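Local coordinates for protein flavin adenine dinucleotide synthase (Saccharomyces cerevisiae, PDB 2WSI) that catalyses the transfer of an adenylyl group from ATP to FMN, forming the coenzyme FAD and releasing diphosphate, at residues I163-T168 with E173-I178; G62-Q67 with W197-I202. One frame throughout, in Å; residues are numbered along the deposited sequence.

Contact 1: I163-T168 with E173-I178. With FAD (flavin-adenine dinucleotide), chain C.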
ATOM      1  N   ILE A 163       9.221   2.064   0.226  1.00  7.86           N
ATOM      2  CA  ILE A 163       8.352   3.243   0.314  1.00 11.88           C
ATOM      3  C   ILE A 163       7.332   3.138  -0.818  1.00 13.98           C
ATOM      4  O   ILE A 163       7.735   2.982  -1.970  1.00  8.18           O
ATOM      5  CB  ILE A 163       9.168   4.511   0.043  1.00 10.79           C
ATOM      6  CG1 ILE A 163      10.315   4.608   1.063  1.00 10.55           C
ATOM      7  CG2 ILE A 163       8.277   5.748   0.043  1.00 18.61           C
ATOM      8  CD1 ILE A 163      11.340   5.721   0.737  1.00 10.09           C
ATOM      9  N   GLY A 164       6.039   3.226  -0.497  1.00  8.51           N
ATOM     10  CA  GLY A 164       4.994   3.017  -1.494  1.00  9.87           C
ATOM     11  C   GLY A 164       4.638   4.290  -2.271  1.00 10.40           C
ATOM     12  O   GLY A 164       3.497   4.479  -2.684  1.00 10.40           O
ATOM     13  N   ILE A 165       5.623   5.146  -2.481  1.00 10.31           N
ATOM     14  CA  ILE A 165       5.406   6.423  -3.149  1.00 12.27           C
ATOM     15  C   ILE A 165       5.097   6.199  -4.634  1.00 11.69           C
ATOM     16  O   ILE A 165       5.595   5.286  -5.243  1.00 12.81           O
ATOM     17  CB  ILE A 165       6.651   7.316  -2.988  1.00 17.35           C
ATOM     18  CG1 ILE A 165       6.400   8.748  -3.486  1.00 20.13           C
ATOM     19  CG2 ILE A 165       7.835   6.678  -3.678  1.00 16.09           C
ATOM     20  CD1 ILE A 165       7.423   9.768  -2.907  1.00 24.00           C
ATOM     21  N   ARG A 166       4.227   7.015  -5.208  1.00 12.30           N
ATOM     22  CA  ARG A 166       4.177   7.057  -6.665  1.00 17.72           C
ATOM     23  C   ARG A 166       3.747   8.441  -7.135  1.00 21.19           C
ATOM     24  O   ARG A 166       3.656   9.349  -6.342  1.00 18.42           O
ATOM     25  CB  ARG A 166       3.320   5.939  -7.279  1.00 19.33           C
ATOM     26  CG  ARG A 166       2.066   5.602  -6.551  1.00 19.71           C
ATOM     27  CD  ARG A 166       0.926   5.193  -7.477  1.00 30.38           C
ATOM     28  NE  ARG A 166      -0.230   5.433  -6.686  1.00 35.76           N
ATOM     29  CZ  ARG A 166      -1.242   6.251  -6.943  1.00 19.29           C
ATOM     30  NH1 ARG A 166      -1.457   6.884  -8.102  1.00 22.81           N
ATOM     31  NH2 ARG A 166      -2.105   6.350  -5.986  1.00 13.57           N
ATOM     32  N   HIS A 167       3.552   8.609  -8.437  1.00 18.97           N
ATOM     33  CA  HIS A 167       3.161   9.915  -8.958  1.00 29.07           C
ATOM     34  C   HIS A 167       1.668  10.128  -8.756  1.00 28.43           C
ATOM     35  O   HIS A 167       0.837   9.371  -9.272  1.00 37.20           O
ATOM     36  CB  HIS A 167       3.544  10.036 -10.434  1.00 30.72           C
ATOM     37  CG  HIS A 167       5.015   9.906 -10.675  1.00 30.04           C
ATOM     38  ND1 HIS A 167       5.928  10.806 -10.168  1.00 36.84           N
ATOM     39  CD2 HIS A 167       5.735   8.975 -11.344  1.00 32.05           C
ATOM     40  CE1 HIS A 167       7.147  10.441 -10.522  1.00 26.74           C
ATOM     41  NE2 HIS A 167       7.057   9.337 -11.244  1.00 37.82           N
ATOM     42  N   THR A 168       1.332  11.138  -7.971  1.00 29.12           N
ATOM     43  CA  THR A 168      -0.066  11.429  -7.687  1.00 39.97           C
ATOM     44  C   THR A 168      -0.405  12.881  -7.971  1.00 41.57           C
ATOM     45  O   THR A 168      -1.449  13.369  -7.549  1.00 44.78           O
ATOM     46  CB  THR A 168      -0.428  11.056  -6.240  1.00 39.03           C
ATOM     47  OG1 THR A 168       0.276  11.907  -5.324  1.00 54.13           O
ATOM     48  CG2 THR A 168      -0.052   9.623  -5.990  1.00 29.42           C
ATOM     49  N   GLU A 173       9.221  15.263 -10.015  1.00 38.61           N
ATOM     50  CA  GLU A 173       9.661  14.844  -8.686  1.00 47.87           C
ATOM     51  C   GLU A 173      11.068  14.259  -8.720  1.00 43.31           C
ATOM     52  O   GLU A 173      11.820  14.390  -7.754  1.00 41.64           O
ATOM     53  CB  GLU A 173       8.677  13.823  -8.123  1.00 46.69           C
ATOM     54  CG  GLU A 173       7.236  14.252  -8.318  1.00 50.49           C
ATOM     55  CD  GLU A 173       6.246  13.107  -8.203  1.00 50.93           C
ATOM     56  OE1 GLU A 173       5.328  13.023  -9.059  1.00 48.38           O
ATOM     57  OE2 GLU A 173       6.378  12.306  -7.251  1.00 48.09           O
ATOM     58  N   ALA A 174      11.423  13.633  -9.839  1.00 36.17           N
ATOM     59  CA  ALA A 174      12.739  13.033  -9.996  1.00 38.43           C
ATOM     60  C   ALA A 174      12.928  11.898  -8.980  1.00 31.05           C
ATOM     61  O   ALA A 174      13.845  11.907  -8.158  1.00 28.99           O
ATOM     62  CB  ALA A 174      13.823  14.082  -9.836  1.00 38.47           C
ATOM     63  N   LEU A 175      12.045  10.920  -9.051  1.00 23.92           N
ATOM     64  CA  LEU A 175      12.127   9.759  -8.182  1.00 30.12           C
ATOM     65  C   LEU A 175      12.645   8.614  -9.038  1.00 22.63           C
ATOM     66  O   LEU A 175      12.345   8.543 -10.229  1.00 21.98           O
ATOM     67  CB  LEU A 175      10.742   9.432  -7.572  1.00 24.50           C
ATOM     68  CG  LEU A 175      10.171  10.442  -6.559  1.00 28.60           C
ATOM     69  CD1 LEU A 175       8.738  10.075  -6.125  1.00 31.73           C
ATOM     70  CD2 LEU A 175      11.044  10.576  -5.341  1.00 28.25           C
ATOM     71  N   LYS A 176      13.415   7.721  -8.424  1.00 16.47           N
ATOM     72  CA  LYS A 176      13.910   6.520  -9.076  1.00 19.70           C
ATOM     73  C   LYS A 176      13.557   5.303  -8.206  1.00 15.79           C
ATOM     74  O   LYS A 176      13.411   5.442  -6.990  1.00 16.01           O
ATOM     75  CB  LYS A 176      15.434   6.595  -9.216  1.00 20.11           C
ATOM     76  CG  LYS A 176      15.929   7.729 -10.119  1.00 33.79           C
ATOM     77  CD  LYS A 176      17.308   8.246  -9.685  1.00 32.38           C
ATOM     78  CE  LYS A 176      18.332   7.115  -9.464  1.00 30.91           C
ATOM     79  NZ  LYS A 176      19.030   6.747 -10.720  1.00 25.69           N
ATOM     80  N   PRO A 177      13.464   4.113  -8.818  1.00 17.53           N
ATOM     81  CA  PRO A 177      13.166   2.870  -8.075  1.00 15.49           C
ATOM     82  C   PRO A 177      14.217   2.547  -7.007  1.00 19.58           C
ATOM     83  O   PRO A 177      13.885   2.015  -5.950  1.00 14.39           O
ATOM     84  CB  PRO A 177      13.200   1.772  -9.146  1.00 15.22           C
ATOM     85  CG  PRO A 177      12.971   2.525 -10.488  1.00 22.65           C
ATOM     86  CD  PRO A 177      13.501   3.923 -10.281  1.00 23.01           C
ATOM     87  N   ILE A 178      15.484   2.816  -7.286  1.00  9.78           N
ATOM     88  CA  ILE A 178      16.500   2.643  -6.242  1.00 12.64           C
ATOM     89  C   ILE A 178      17.261   3.963  -6.149  1.00 15.32           C
ATOM     90  O   ILE A 178      17.889   4.372  -7.110  1.00  9.83           O
ATOM     91  CB  ILE A 178      17.431   1.461  -6.550  1.00 12.30           C
ATOM     92  CG1 ILE A 178      16.624   0.144  -6.629  1.00 16.47           C
ATOM     93  CG2 ILE A 178      18.509   1.356  -5.483  1.00 14.13           C
ATOM     94  CD1 ILE A 178      17.491  -1.092  -6.921  1.00 21.24           C
TER
HETATM   95  PA  FAD C2762       3.054   9.877   1.482  1.00 25.11           P
HETATM   96  O1A FAD C2762       1.666  10.195   1.966  1.00 25.55           O
HETATM   97  O2A FAD C2762       4.092  10.577   2.315  1.00 38.25           O
HETATM   98  O5B FAD C2762       3.346   8.286   1.362  1.00 20.66           O
HETATM   99  C5B FAD C2762       4.447   7.859   0.581  1.00 16.98           C
HETATM  100  C4B FAD C2762       5.016   6.579   1.201  1.00 15.06           C
HETATM  101  O4B FAD C2762       5.780   6.904   2.332  1.00 19.87           O
HETATM  102  C3B FAD C2762       3.920   5.652   1.689  1.00 16.45           C
HETATM  103  O3B FAD C2762       3.497   4.771   0.680  1.00 14.93           O
HETATM  104  C2B FAD C2762       4.614   4.919   2.822  1.00 12.69           C
HETATM  105  O2B FAD C2762       5.374   3.839   2.322  1.00 16.97           O
HETATM  106  C1B FAD C2762       5.544   5.970   3.369  1.00 16.42           C
HETATM  107  N9A FAD C2762       4.866   6.655   4.481  1.00 18.03           N
HETATM  108  C8A FAD C2762       4.140   7.819   4.450  1.00 23.63           C
HETATM  109  N7A FAD C2762       3.708   8.099   5.710  1.00 14.64           N
HETATM  110  C5A FAD C2762       4.142   7.102   6.525  1.00 19.71           C
HETATM  111  C6A FAD C2762       3.991   6.863   7.876  1.00 15.26           C
HETATM  112  N6A FAD C2762       3.313   7.697   8.685  1.00 15.88           N
HETATM  113  N1A FAD C2762       4.591   5.758   8.406  1.00 13.01           N
HETATM  114  C2A FAD C2762       5.323   4.878   7.637  1.00 15.73           C
HETATM  115  N3A FAD C2762       5.437   5.100   6.284  1.00 15.74           N
HETATM  116  C4A FAD C2762       4.878   6.213   5.761  1.00 16.27           C
HETATM  117  N1  FAD C2762      11.779  13.372   0.512  1.00 23.68           N
HETATM  118  C2  FAD C2762      12.892  14.003   0.019  1.00 23.88           C
HETATM  119  O2  FAD C2762      12.789  15.100  -0.531  1.00 30.53           O
HETATM  120  N3  FAD C2762      14.126  13.416   0.139  1.00 26.86           N
HETATM  121  C4  FAD C2762      14.266  12.193   0.759  1.00 28.00           C
HETATM  122  O4  FAD C2762      15.405  11.719   0.823  1.00 24.47           O
HETATM  123  C4X FAD C2762      13.135  11.545   1.266  1.00 18.42           C
HETATM  124  N5  FAD C2762      13.225  10.307   1.897  1.00 21.16           N
HETATM  125  C5X FAD C2762      12.095   9.678   2.382  1.00 18.24           C
HETATM  126  C6  FAD C2762      12.174   8.438   3.016  1.00 16.27           C
HETATM  127  C7  FAD C2762      11.018   7.840   3.526  1.00 14.18           C
HETATM  128  C7M FAD C2762      11.071   6.511   4.224  1.00 16.31           C
HETATM  129  C8  FAD C2762       9.793   8.477   3.379  1.00 21.91           C
HETATM  130  C8M FAD C2762       8.539   7.836   3.896  1.00 21.95           C
HETATM  131  C9  FAD C2762       9.718   9.701   2.740  1.00 21.88           C
HETATM  132  C9A FAD C2762      10.858  10.310   2.253  1.00 23.12           C
HETATM  133  N10 FAD C2762      10.755  11.540   1.636  1.00 24.68           N
HETATM  134  C10 FAD C2762      11.887  12.142   1.124  1.00 24.87           C
HETATM  135  C1' FAD C2762       9.405  12.186   1.477  1.00 26.69           C
HETATM  136  C2' FAD C2762       8.738  11.722   0.163  1.00 21.38           C
HETATM  137  O2' FAD C2762       9.564  11.865  -0.968  1.00 25.97           O
HETATM  138  C3' FAD C2762       7.414  12.429  -0.112  1.00 28.60           C
HETATM  139  O3' FAD C2762       7.667  13.764  -0.476  1.00 25.46           O
HETATM  140  C4' FAD C2762       6.513  12.387   1.108  1.00 29.94           C
HETATM  141  O4' FAD C2762       6.461  11.074   1.627  1.00 26.79           O
HETATM  142  C5' FAD C2762       5.092  12.813   0.739  1.00 27.30           C
HETATM  143  O5' FAD C2762       4.730  12.208  -0.488  1.00 38.05           O
HETATM  144  P   FAD C2762       3.248  11.615  -0.712  1.00 34.15           P
HETATM  145  O1P FAD C2762       2.242  12.503  -0.018  1.00 31.74           O
HETATM  146  O2P FAD C2762       2.996  11.388  -2.185  1.00 31.53           O
HETATM  147  O3P FAD C2762       3.190  10.153  -0.077  1.00 31.54           O
HETATM  148  O   HOH W   1       3.309  13.002  -6.907  1.00 44.12           O

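Contact 2: G62-Q67 with W197-I202. With SO4 (sulfate ion), chain B.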
ATOM      1  N   GLY A  62      -0.629   1.770   6.232  1.00 10.17           N
ATOM      2  CA  GLY A  62      -1.979   1.252   6.068  1.00 10.15           C
ATOM      3  C   GLY A  62      -2.739   1.855   4.889  1.00 10.11           C
ATOM      4  O   GLY A  62      -3.877   1.456   4.616  1.00 11.58           O
ATOM      5  N   GLY A  63      -2.128   2.798   4.175  1.00  7.35           N
ATOM      6  CA  GLY A  63      -2.804   3.387   3.012  1.00 10.87           C
ATOM      7  C   GLY A  63      -2.861   2.414   1.824  1.00 10.89           C
ATOM      8  O   GLY A  63      -2.203   1.362   1.827  1.00  7.40           O
ATOM      9  N   LYS A  64      -3.659   2.749   0.809  1.00  8.75           N
ATOM     10  CA  LYS A  64      -3.863   1.854  -0.325  1.00 12.18           C
ATOM     11  C   LYS A  64      -2.542   1.586  -1.047  1.00  9.40           C
ATOM     12  O   LYS A  64      -2.303   0.473  -1.470  1.00  8.12           O
ATOM     13  CB  LYS A  64      -4.872   2.430  -1.318  1.00 10.48           C
ATOM     14  CG  LYS A  64      -4.463   3.781  -1.949  1.00  9.04           C
ATOM     15  CD  LYS A  64      -5.692   4.360  -2.742  1.00 10.03           C
ATOM     16  CE  LYS A  64      -5.269   5.509  -3.691  1.00 10.61           C
ATOM     17  NZ  LYS A  64      -4.504   6.512  -2.919  1.00 11.53           N
ATOM     18  N   ASP A  65      -1.702   2.606  -1.198  1.00  6.64           N
ATOM     19  CA  ASP A  65      -0.481   2.461  -1.977  1.00 11.79           C
ATOM     20  C   ASP A  65       0.504   1.530  -1.261  1.00 13.26           C
ATOM     21  O   ASP A  65       1.056   0.600  -1.866  1.00  6.43           O
ATOM     22  CB  ASP A  65       0.196   3.807  -2.177  1.00  8.60           C
ATOM     23  CG  ASP A  65      -0.535   4.718  -3.170  1.00 15.79           C
ATOM     24  OD1 ASP A  65      -1.467   4.266  -3.847  1.00 14.80           O
ATOM     25  OD2 ASP A  65      -0.160   5.904  -3.270  1.00 16.01           O
ATOM     26  N   CYS A  66       0.764   1.760   0.022  1.00  7.20           N
ATOM     27  CA  CYS A  66       1.755   0.868   0.634  1.00 13.02           C
ATOM     28  C   CYS A  66       1.165  -0.514   0.917  1.00  7.84           C
ATOM     29  O   CYS A  66       1.908  -1.504   0.947  1.00  9.05           O
ATOM     30  CB  CYS A  66       2.440   1.469   1.848  1.00 24.31           C
ATOM     31  SG  CYS A  66       1.331   1.889   3.010  1.00 31.93           S
ATOM     32  N   GLN A  67      -0.153  -0.612   1.034  1.00  9.75           N
ATOM     33  CA  GLN A  67      -0.796  -1.933   1.088  1.00  7.77           C
ATOM     34  C   GLN A  67      -0.647  -2.725  -0.228  1.00  9.28           C
ATOM     35  O   GLN A  67      -0.343  -3.927  -0.213  1.00  6.59           O
ATOM     36  CB  GLN A  67      -2.283  -1.853   1.414  1.00  7.89           C
ATOM     37  CG  GLN A  67      -2.799  -3.278   1.774  1.00  9.75           C
ATOM     38  CD  GLN A  67      -4.244  -3.317   2.171  1.00 14.74           C
ATOM     39  OE1 GLN A  67      -4.962  -2.324   2.056  1.00  9.44           O
ATOM     40  NE2 GLN A  67      -4.701  -4.487   2.620  1.00 11.18           N
ATOM     41  N   TRP A 197       2.967   3.054 -10.885  1.00  9.91           N
ATOM     42  CA  TRP A 197       1.558   2.706 -10.741  1.00 10.42           C
ATOM     43  C   TRP A 197       0.651   3.929 -10.837  1.00 14.85           C
ATOM     44  O   TRP A 197       0.903   4.971 -10.213  1.00 14.64           O
ATOM     45  CB  TRP A 197       1.339   1.996  -9.378  1.00  9.54           C
ATOM     46  CG  TRP A 197       1.728   0.581  -9.457  1.00  5.65           C
ATOM     47  CD1 TRP A 197       2.984   0.079  -9.692  1.00 12.72           C
ATOM     48  CD2 TRP A 197       0.872  -0.547  -9.267  1.00  9.24           C
ATOM     49  NE1 TRP A 197       2.950  -1.305  -9.667  1.00  9.71           N
ATOM     50  CE2 TRP A 197       1.665  -1.705  -9.403  1.00  7.21           C
ATOM     51  CE3 TRP A 197      -0.496  -0.691  -8.970  1.00  5.77           C
ATOM     52  CZ2 TRP A 197       1.139  -2.973  -9.298  1.00  6.77           C
ATOM     53  CZ3 TRP A 197      -1.009  -1.939  -8.854  1.00  8.01           C
ATOM     54  CH2 TRP A 197      -0.194  -3.077  -9.004  1.00  9.95           C
ATOM     55  N   ASP A 198      -0.434   3.822 -11.583  1.00 10.41           N
ATOM     56  CA  ASP A 198      -1.416   4.894 -11.528  1.00 14.47           C
ATOM     57  C   ASP A 198      -2.627   4.487 -10.713  1.00 10.43           C
ATOM     58  O   ASP A 198      -2.730   3.345 -10.220  1.00  8.41           O
ATOM     59  CB  ASP A 198      -1.806   5.404 -12.928  1.00 20.51           C
ATOM     60  CG  ASP A 198      -2.546   4.377 -13.758  1.00 25.25           C
ATOM     61  OD1 ASP A 198      -3.274   3.509 -13.206  1.00 23.94           O
ATOM     62  OD2 ASP A 198      -2.398   4.449 -15.001  1.00 32.53           O
ATOM     63  N   LEU A 199      -3.533   5.443 -10.526  1.00 10.66           N
ATOM     64  CA  LEU A 199      -4.629   5.264  -9.579  1.00 12.44           C
ATOM     65  C   LEU A 199      -5.526   4.098 -10.004  1.00 12.58           C
ATOM     66  O   LEU A 199      -5.991   3.314  -9.179  1.00  8.91           O
ATOM     67  CB  LEU A 199      -5.419   6.563  -9.456  1.00 11.75           C
ATOM     68  CG  LEU A 199      -6.596   6.540  -8.484  1.00 15.25           C
ATOM     69  CD1 LEU A 199      -6.150   6.031  -7.096  1.00 14.13           C
ATOM     70  CD2 LEU A 199      -7.210   7.964  -8.399  1.00 14.36           C
ATOM     71  N   THR A 200      -5.754   3.953 -11.301  1.00  9.51           N
ATOM     72  CA  THR A 200      -6.598   2.849 -11.754  1.00 11.79           C
ATOM     73  C   THR A 200      -5.942   1.487 -11.474  1.00 11.59           C
ATOM     74  O   THR A 200      -6.641   0.514 -11.184  1.00  9.88           O
ATOM     75  CB  THR A 200      -6.940   2.953 -13.283  1.00 17.44           C
ATOM     76  OG1 THR A 200      -5.737   2.926 -14.044  1.00 22.79           O
ATOM     77  CG2 THR A 200      -7.655   4.255 -13.578  1.00 13.08           C
ATOM     78  N   ASN A 201      -4.619   1.409 -11.600  1.00  8.12           N
ATOM     79  CA  ASN A 201      -3.921   0.157 -11.319  1.00 10.50           C
ATOM     80  C   ASN A 201      -4.080  -0.177  -9.834  1.00 10.19           C
ATOM     81  O   ASN A 201      -4.299  -1.327  -9.478  1.00  8.46           O
ATOM     82  CB  ASN A 201      -2.437   0.261 -11.598  1.00  9.41           C
ATOM     83  CG  ASN A 201      -2.104   0.573 -13.059  1.00 17.30           C
ATOM     84  OD1 ASN A 201      -2.643   0.008 -14.026  1.00 15.50           O
ATOM     85  ND2 ASN A 201      -1.172   1.462 -13.211  1.00  9.44           N
ATOM     86  N   ILE A 202      -3.993   0.843  -8.986  1.00  6.93           N
ATOM     87  CA  ILE A 202      -4.039   0.619  -7.543  1.00  9.64           C
ATOM     88  C   ILE A 202      -5.407   0.007  -7.176  1.00 10.81           C
ATOM     89  O   ILE A 202      -5.479  -1.057  -6.559  1.00  8.66           O
ATOM     90  CB  ILE A 202      -3.776   1.928  -6.775  1.00  9.78           C
ATOM     91  CG1 ILE A 202      -2.295   2.348  -6.931  1.00  8.32           C
ATOM     92  CG2 ILE A 202      -4.151   1.743  -5.284  1.00  6.85           C
ATOM     93  CD1 ILE A 202      -1.295   1.345  -6.231  1.00 10.72           C
TER
HETATM   94  S   SO4 B1305      -2.894   7.019   0.204  1.00 22.60           S
HETATM   95  O1  SO4 B1305      -2.381   8.277   0.712  1.00 30.40           O
HETATM   96  O2  SO4 B1305      -2.319   5.941   1.002  1.00 37.29           O
HETATM   97  O3  SO4 B1305      -4.350   7.021   0.343  1.00 22.01           O
HETATM   98  O4  SO4 B1305      -2.436   6.810  -1.165  1.00 24.98           O

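Contact 1: I163-T168 with E173-I178
Two pairs join this loop to itself: Ile165 with Leu175, and His167 with Glu173. Ahead of them, Ile163 serves the ligand. Its CD1 lies 3.5 Å from FAD C7 on the flavin, while its CG2 branch faces the adenosine ribose. Gly164 N then donates an almost straight bond to the ribose hydroxyl FAD O2B (3.0 Å, 177°). Ile165 is stretched out, CG1 anti to the backbone N (chi1 -171°) and CD1 extended beyond it, which brings the end methyl tip to tip with Leu175. Ile165 CD1 and Leu175 CD1 are tight at 3.5 Å, and Leu195 touches both side chains. Apart from Ile178, which begins strand 178-180, the segments belong to the link from strand 160-162, within the PAPS reductase-like domain, and its start borders the FAD pocket. Arg166 turns away and forms a salt bridge with Glu299. Thr168 CG2 rests on one face of its guanidinium, toward the rim. At His167, ND1 gives a 2.6 Å hydrogen bond to Glu173 OE1. The acceptor lies near the ring plane, yet the donor stands above the carboxylate, the two planes being 83° apart. A water accepts from Thr168 N at 2.9 Å and donates weakly to Glu173 OE1.

Contact 2: G62-Q67 with W197-I202
Several groups grip Lys64 NZ, while the carbons behind it pack on Leu199 and Ile202. It donates to sulfate O4 at 2.7 Å and more weakly to sulfate O3. Glu299 forms a salt bridge with it, and the carbonyl of Thr222 accepts a further hydrogen bond. A bend at the last torsion (chi4 -52°) turns NZ off the line of an otherwise extended chain and toward the anion. One bond back along the chain, Lys64 CE touches Leu199 CD1 at 3.6 Å. Lys64 CG lies 3.9 Å from Ile202 CG2, and the two side chains cross at about a right angle. Cut back to alanine, this position would probably cost Glu299 one of its positive partners, Arg166 remaining, and open a gap against Leu199 and Ile202. The Gly-Gly-Lys-Asp sequence follows strand 56-59 and is consistent with the PP-loop of PAPS reductase relatives. It carries the start of helix 64-87, with Gly63 as the N-cap. Gly63 CA comes within 3.3 Å of sulfate O2. The sulfate, probably from the crystallisation liquor, sits where such a loop would be expected to hold phosphate groups. Asp65 lies across Ile202, with OD1 at 3.7 Å from Ile202 CG1; its main polar partner is Arg166. The other helix, 199-209, is capped by Asp198. Asp198 OD1 accepts from Asn201 N at 3.0 Å, nearly along the C-O axis. Thr200 OG1 donates to the same Asp198 OD1 at 2.7 Å, from above the carboxylate plane.

Contact 2 is the more central, about 5 Å from the centre of the chain against about 13 Å for contact 1. Their own centres are 12 Å apart. Contact 2 joins the starts of two helices that are far apart in sequence and is buried. Contact 1 closes one local loop, and its His167 and Glu173 are partly exposed. Aliphatic packing serves both, but a hydrogen bond spans contact 1, whereas the charges of contact 2 look to the sulfate and to other parts of the chain. A salt bridge ties them: Arg166 NH2 reaches Asp65 OD1 at 3.1 Å. Both border the FAD pocket, contact 1 through Ile163, Gly164 and Ile165, contact 2 through Cys66.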